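Local coordinates for cyanophage-like gp41-1 intein (Metagenome, PDB 6QAZ), which probably carries out protein splicing, excising itself from a precursor and joining the flanking sequences through a new peptide bond, at residues K8-V11 against G16-E19; S21-G26 against I109-S114. One frame throughout, in Å; residues are numbered along the deposited sequence. Where two conformers were deposited one is given.

Interaction 1 of 2, residues K8-V11 against G16-E19; sequences KTQV and GMKE
V11 and K18 face each other as an antiparallel hydrogen-bonded pair, while Q10 and E19 beside them form a non-hydrogen-bonded one; end to end the two segments run 144° apart. V11 N donates to K18 O at 2.9 Å, and K18 N returns a bond to V11 O at 2.8 Å, both almost straight. Longer CA-H...O contacts fill in around them, from Q10 to K18 O, from M17 to V11 O and from E19 to T9 O. Q10 and V11 begin strand 10-13, which pairs with strand 16-19 in a small two-stranded beta hairpin; just before it, T9 extends the backbone pairing to I20. At this open end K8 and E19 lie alongside each other, pointing the same way. E19 is extended beyond CG, and its CG passes 3.8 Å from K8 O. K8 reaches the same point by a curl: bends at chi3 (49°) and chi4 (83°) swing the ammonium over to the carboxylate, where NZ meets the syn lone pair of E19 OE2 in a 2.7 Å salt bridge. On the same face as E19, the side chain of Q10 crosses that of M17 at about a right angle, with Q10 NE2 3.8 Å from M17 CB. M17 is bent at chi2, and its SD lies 3.5 Å from V11 O, a contact left uncertain by a second conformer of M17. V11 and K18 point to the other face, V11 CG2 resting 3.6 Å from K18 O; the ammonium of K18 is instead salt-bridged to D27.

Interaction 2 of 2, residues S21-G26 against I109-S114; sequences SNIQVG and IDIEVS
In I23 the chi1 of -75° sets CG1 beside the backbone N and turns the CG2 methyl, on the other branch, toward I111; in I111 a chi1 of 72° wedges CG1 between its own N and carbonyl carbon, and from there the chain runs out straight to CD1. The two isoleucines thus meet methyl to methyl. I23 CG2 lies 4.3 Å from I111 CD1 and 4.4 Å from I111 CG2, so that a single methyl of the loop is met by the ends of both branches of the strand residue. The distances are those of loose van der Waals contact, and no hydrogen bond links 21-26 to 109-114. Two residues earlier, I109 also turns its CB toward the loop, and its CG2 approaches S21 N at 4.5 Å, a marginal contact and a doubtful one, since it holds for one of two conformers. The backbone of S21 is hydrogen-bonded to L7 and that of I109 to L5, so this end of the contact is tied to the N-terminal part of the chain on both sides. I23 and I111 are both buried, and V38 of strand 34-41 also touches I23. Side chains alternate here: I109 and I111 start toward the loop, D110 and E112 to the other side. Beyond I111, V113 N binds OD1 of N128, the C-terminal residue. A loop whose I23 dips onto a long strand, which is itself hydrogen-bonded to the terminal asparagine, suits the horseshoe-like, all-beta HINT fold of inteins, in which the two chain ends come together at the splicing centre.

How the interactions relate
Interaction 1 closes before interaction 2 opens, and only I20 separates the end of one from the start of the other along the chain. Their centres lie 11 Å apart. The hairpin of strands 10-13 and 16-19 leads directly into the loop 21-26, and I23 joins the two: its CD1 packs against V11 CG2 at 3.7 Å. F119 of strand 118-121 touches V11 from interaction 1 and I111 from interaction 2, consistent with a shared apolar cluster. Through it the small two-stranded sheet is packed against strand 93-113 of the main antiparallel sheet, linking sequence-distant parts of the intein.

Interaction 1 of 2, residues K8-V11 against G16-E19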
loop_
_atom_site.group_PDB
_atom_site.type_symbol
_atom_site.label_atom_id
_atom_site.label_comp_id
_atom_site.label_asym_id
_atom_site.label_seq_id
_atom_site.Cartn_x
_atom_site.Cartn_y
_atom_site.Cartn_z
ATOM N N LYS A 8 -1.222 9.253 5.733
ATOM C CA LYS A 8 -1.513 10.196 4.651
ATOM C C LYS A 8 -1.508 9.519 3.293
ATOM O O LYS A 8 -1.715 10.194 2.276
ATOM C CB LYS A 8 -0.530 11.351 4.688
ATOM C CG LYS A 8 -0.651 12.149 5.991
ATOM C CD LYS A 8 -0.100 13.505 6.067
ATOM C CE LYS A 8 -0.464 14.467 4.950
ATOM N NZ LYS A 8 -1.762 15.187 5.050
ATOM N N THR A 9 -1.302 8.212 3.239
ATOM C CA THR A 9 -1.406 7.469 1.976
ATOM C C THR A 9 -2.771 7.717 1.363
ATOM O O THR A 9 -3.779 7.583 2.068
ATOM C CB THR A 9 -1.251 5.975 2.262
ATOM O OG1 THR A 9 -0.027 5.705 2.968
ATOM C CG2 THR A 9 -1.257 5.168 0.990
ATOM N N GLN A 10 -2.837 8.015 0.081
ATOM C CA GLN A 10 -4.116 8.257 -0.588
ATOM C C GLN A 10 -4.604 7.004 -1.304
ATOM O O GLN A 10 -3.847 6.301 -1.963
ATOM C CB GLN A 10 -4.052 9.425 -1.539
ATOM C CG GLN A 10 -3.973 10.755 -0.810
ATOM C CD GLN A 10 -3.863 11.885 -1.795
ATOM O OE1 GLN A 10 -2.867 11.992 -2.523
ATOM N NE2 GLN A 10 -4.888 12.713 -1.894
ATOM N N VAL A 11 -5.891 6.756 -1.165
ATOM C CA VAL A 11 -6.594 5.669 -1.878
ATOM C C VAL A 11 -7.757 6.310 -2.626
ATOM O O VAL A 11 -8.247 7.381 -2.264
ATOM C CB VAL A 11 -7.059 4.580 -0.903
ATOM C CG1 VAL A 11 -5.867 3.948 -0.221
ATOM C CG2 VAL A 11 -8.061 5.093 0.109
ATOM N N GLY A 16 -13.830 10.148 -4.574
ATOM C CA GLY A 16 -12.554 10.859 -4.741
ATOM C C GLY A 16 -11.481 10.245 -3.899
ATOM O O GLY A 16 -11.659 9.212 -3.248
ATOM N N MET A 17 -10.328 10.871 -3.931
ATOM C CA MET A 17 -9.191 10.368 -3.160
ATOM C C MET A 17 -9.431 10.652 -1.687
ATOM O O MET A 17 -9.919 11.714 -1.325
ATOM C CB MET A 17 -7.902 11.075 -3.589
ATOM C CG MET A 17 -7.352 10.701 -4.947
ATOM S SD MET A 17 -6.786 8.977 -5.008
ATOM C CE MET A 17 -6.207 8.942 -6.700
ATOM N N LYS A 18 -9.061 9.712 -0.867
ATOM C CA LYS A 18 -9.123 9.856 0.589
ATOM C C LYS A 18 -7.791 9.446 1.197
ATOM O O LYS A 18 -7.164 8.502 0.713
ATOM C CB LYS A 18 -10.220 8.974 1.204
ATOM C CG LYS A 18 -11.636 9.345 0.821
ATOM C CD LYS A 18 -12.685 8.615 1.633
ATOM C CE LYS A 18 -14.097 8.914 1.175
ATOM N NZ LYS A 18 -15.114 8.321 2.067
ATOM N N GLU A 19 -7.391 10.106 2.270
ATOM C CA GLU A 19 -6.273 9.597 3.064
ATOM C C GLU A 19 -6.744 8.359 3.806
ATOM O O GLU A 19 -7.886 8.280 4.308
ATOM C CB GLU A 19 -5.744 10.636 4.039
ATOM C CG GLU A 19 -5.041 11.782 3.310
ATOM C CD GLU A 19 -4.436 12.855 4.229
ATOM O OE1 GLU A 19 -4.680 12.827 5.455
ATOM O OE2 GLU A 19 -3.664 13.694 3.744
#

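Interaction 2 of 2, residues S21-G26 against I109-S114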
loop_
_atom_site.group_PDB
_atom_site.type_symbol
_atom_site.label_atom_id
_atom_site.label_comp_id
_atom_site.label_asym_id
_atom_site.label_seq_id
_atom_site.Cartn_x
_atom_site.Cartn_y
_atom_site.Cartn_z
ATOM N N SER A 21 -6.135 7.182 6.645
ATOM C CA SER A 21 -6.557 7.446 8.028
ATOM C C SER A 21 -8.029 7.821 8.131
ATOM O O SER A 21 -8.565 7.754 9.231
ATOM C CB SER A 21 -5.712 8.568 8.610
ATOM O OG SER A 21 -5.955 9.776 7.881
ATOM N N ASN A 22 -8.664 8.228 7.039
ATOM C CA ASN A 22 -10.073 8.632 7.042
ATOM C C ASN A 22 -10.974 7.505 6.509
ATOM O O ASN A 22 -12.180 7.704 6.492
ATOM C CB ASN A 22 -10.244 9.914 6.245
ATOM C CG ASN A 22 -9.546 11.099 6.865
ATOM O OD1 ASN A 22 -9.435 11.182 8.091
ATOM N ND2 ASN A 22 -9.043 12.023 6.057
ATOM N N ILE A 23 -10.423 6.397 6.075
ATOM C CA ILE A 23 -11.222 5.283 5.519
ATOM C C ILE A 23 -11.998 4.616 6.655
ATOM O O ILE A 23 -11.501 4.460 7.778
ATOM C CB ILE A 23 -10.296 4.314 4.782
ATOM C CG1 ILE A 23 -9.869 4.893 3.441
ATOM C CG2 ILE A 23 -10.900 2.911 4.655
ATOM C CD1 ILE A 23 -10.943 4.901 2.391
ATOM N N GLN A 24 -13.209 4.205 6.322
ATOM C CA GLN A 24 -14.089 3.500 7.271
ATOM C C GLN A 24 -14.596 2.221 6.636
ATOM O O GLN A 24 -14.630 2.078 5.397
ATOM C CB GLN A 24 -15.165 4.439 7.777
ATOM C CG GLN A 24 -16.092 4.883 6.699
ATOM C CD GLN A 24 -16.918 6.005 7.276
ATOM O OE1 GLN A 24 -16.770 7.167 6.914
ATOM N NE2 GLN A 24 -17.750 5.653 8.230
ATOM N N VAL A 25 -15.005 1.297 7.469
ATOM C CA VAL A 25 -15.660 0.079 6.982
ATOM C C VAL A 25 -16.833 0.484 6.111
ATOM O O VAL A 25 -17.605 1.389 6.449
ATOM C CB VAL A 25 -16.106 -0.807 8.145
ATOM C CG1 VAL A 25 -17.006 -1.949 7.668
ATOM C CG2 VAL A 25 -14.926 -1.319 8.961
ATOM N N GLY A 26 -16.955 -0.207 4.983
ATOM C CA GLY A 26 -17.990 0.071 3.983
ATOM C C GLY A 26 -17.541 0.974 2.863
ATOM O O GLY A 26 -18.223 1.001 1.833
ATOM N N ILE A 109 -1.625 2.720 9.636
ATOM C CA ILE A 109 -2.886 2.010 9.766
ATOM C C ILE A 109 -3.041 0.955 8.697
ATOM O O ILE A 109 -2.334 0.820 7.704
ATOM C CB ILE A 109 -3.965 3.065 9.711
ATOM C CG1 ILE A 109 -5.340 2.553 10.117
ATOM C CG2 ILE A 109 -3.951 3.640 8.313
ATOM C CD1 ILE A 109 -5.395 1.805 11.410
ATOM N N ASP A 110 -3.946 0.079 9.077
ATOM C CA ASP A 110 -4.093 -1.229 8.439
ATOM C C ASP A 110 -5.568 -1.469 8.175
ATOM O O ASP A 110 -6.351 -1.408 9.127
ATOM C CB ASP A 110 -3.546 -2.243 9.412
ATOM C CG ASP A 110 -3.414 -3.617 8.854
ATOM O OD1 ASP A 110 -3.579 -3.833 7.643
ATOM O OD2 ASP A 110 -3.108 -4.507 9.707
ATOM N N ILE A 111 -5.925 -1.781 6.941
ATOM C CA ILE A 111 -7.296 -2.106 6.563
ATOM C C ILE A 111 -7.330 -3.461 5.868
ATOM O O ILE A 111 -6.325 -3.921 5.356
ATOM C CB ILE A 111 -7.919 -1.007 5.676
ATOM C CG1 ILE A 111 -7.350 -0.971 4.255
ATOM C CG2 ILE A 111 -7.804 0.355 6.336
ATOM C CD1 ILE A 111 -8.004 0.053 3.347
ATOM N N GLU A 112 -8.493 -4.062 5.832
ATOM C CA GLU A 112 -8.768 -5.277 5.059
ATOM C C GLU A 112 -9.813 -4.945 4.009
ATOM O O GLU A 112 -10.842 -4.322 4.359
ATOM C CB GLU A 112 -9.327 -6.374 5.960
ATOM C CG GLU A 112 -9.557 -7.662 5.237
ATOM C CD GLU A 112 -8.275 -8.338 4.857
ATOM O OE1 GLU A 112 -7.183 -8.068 5.441
ATOM O OE2 GLU A 112 -8.407 -9.240 3.935
ATOM N N VAL A 113 -9.592 -5.366 2.775
ATOM C CA VAL A 113 -10.552 -5.139 1.706
ATOM C C VAL A 113 -10.962 -6.480 1.099
ATOM O O VAL A 113 -10.292 -7.497 1.269
ATOM C CB VAL A 113 -10.049 -4.140 0.646
ATOM C CG1 VAL A 113 -9.490 -2.881 1.323
ATOM C CG2 VAL A 113 -9.017 -4.741 -0.295
ATOM N N SER A 114 -12.075 -6.451 0.373
ATOM C CA SER A 114 -12.652 -7.635 -0.247
ATOM C C SER A 114 -11.900 -8.020 -1.519
ATOM O O SER A 114 -10.871 -7.444 -1.890
ATOM C CB SER A 114 -14.123 -7.415 -0.493
ATOM O OG SER A 114 -14.366 -6.434 -1.512
#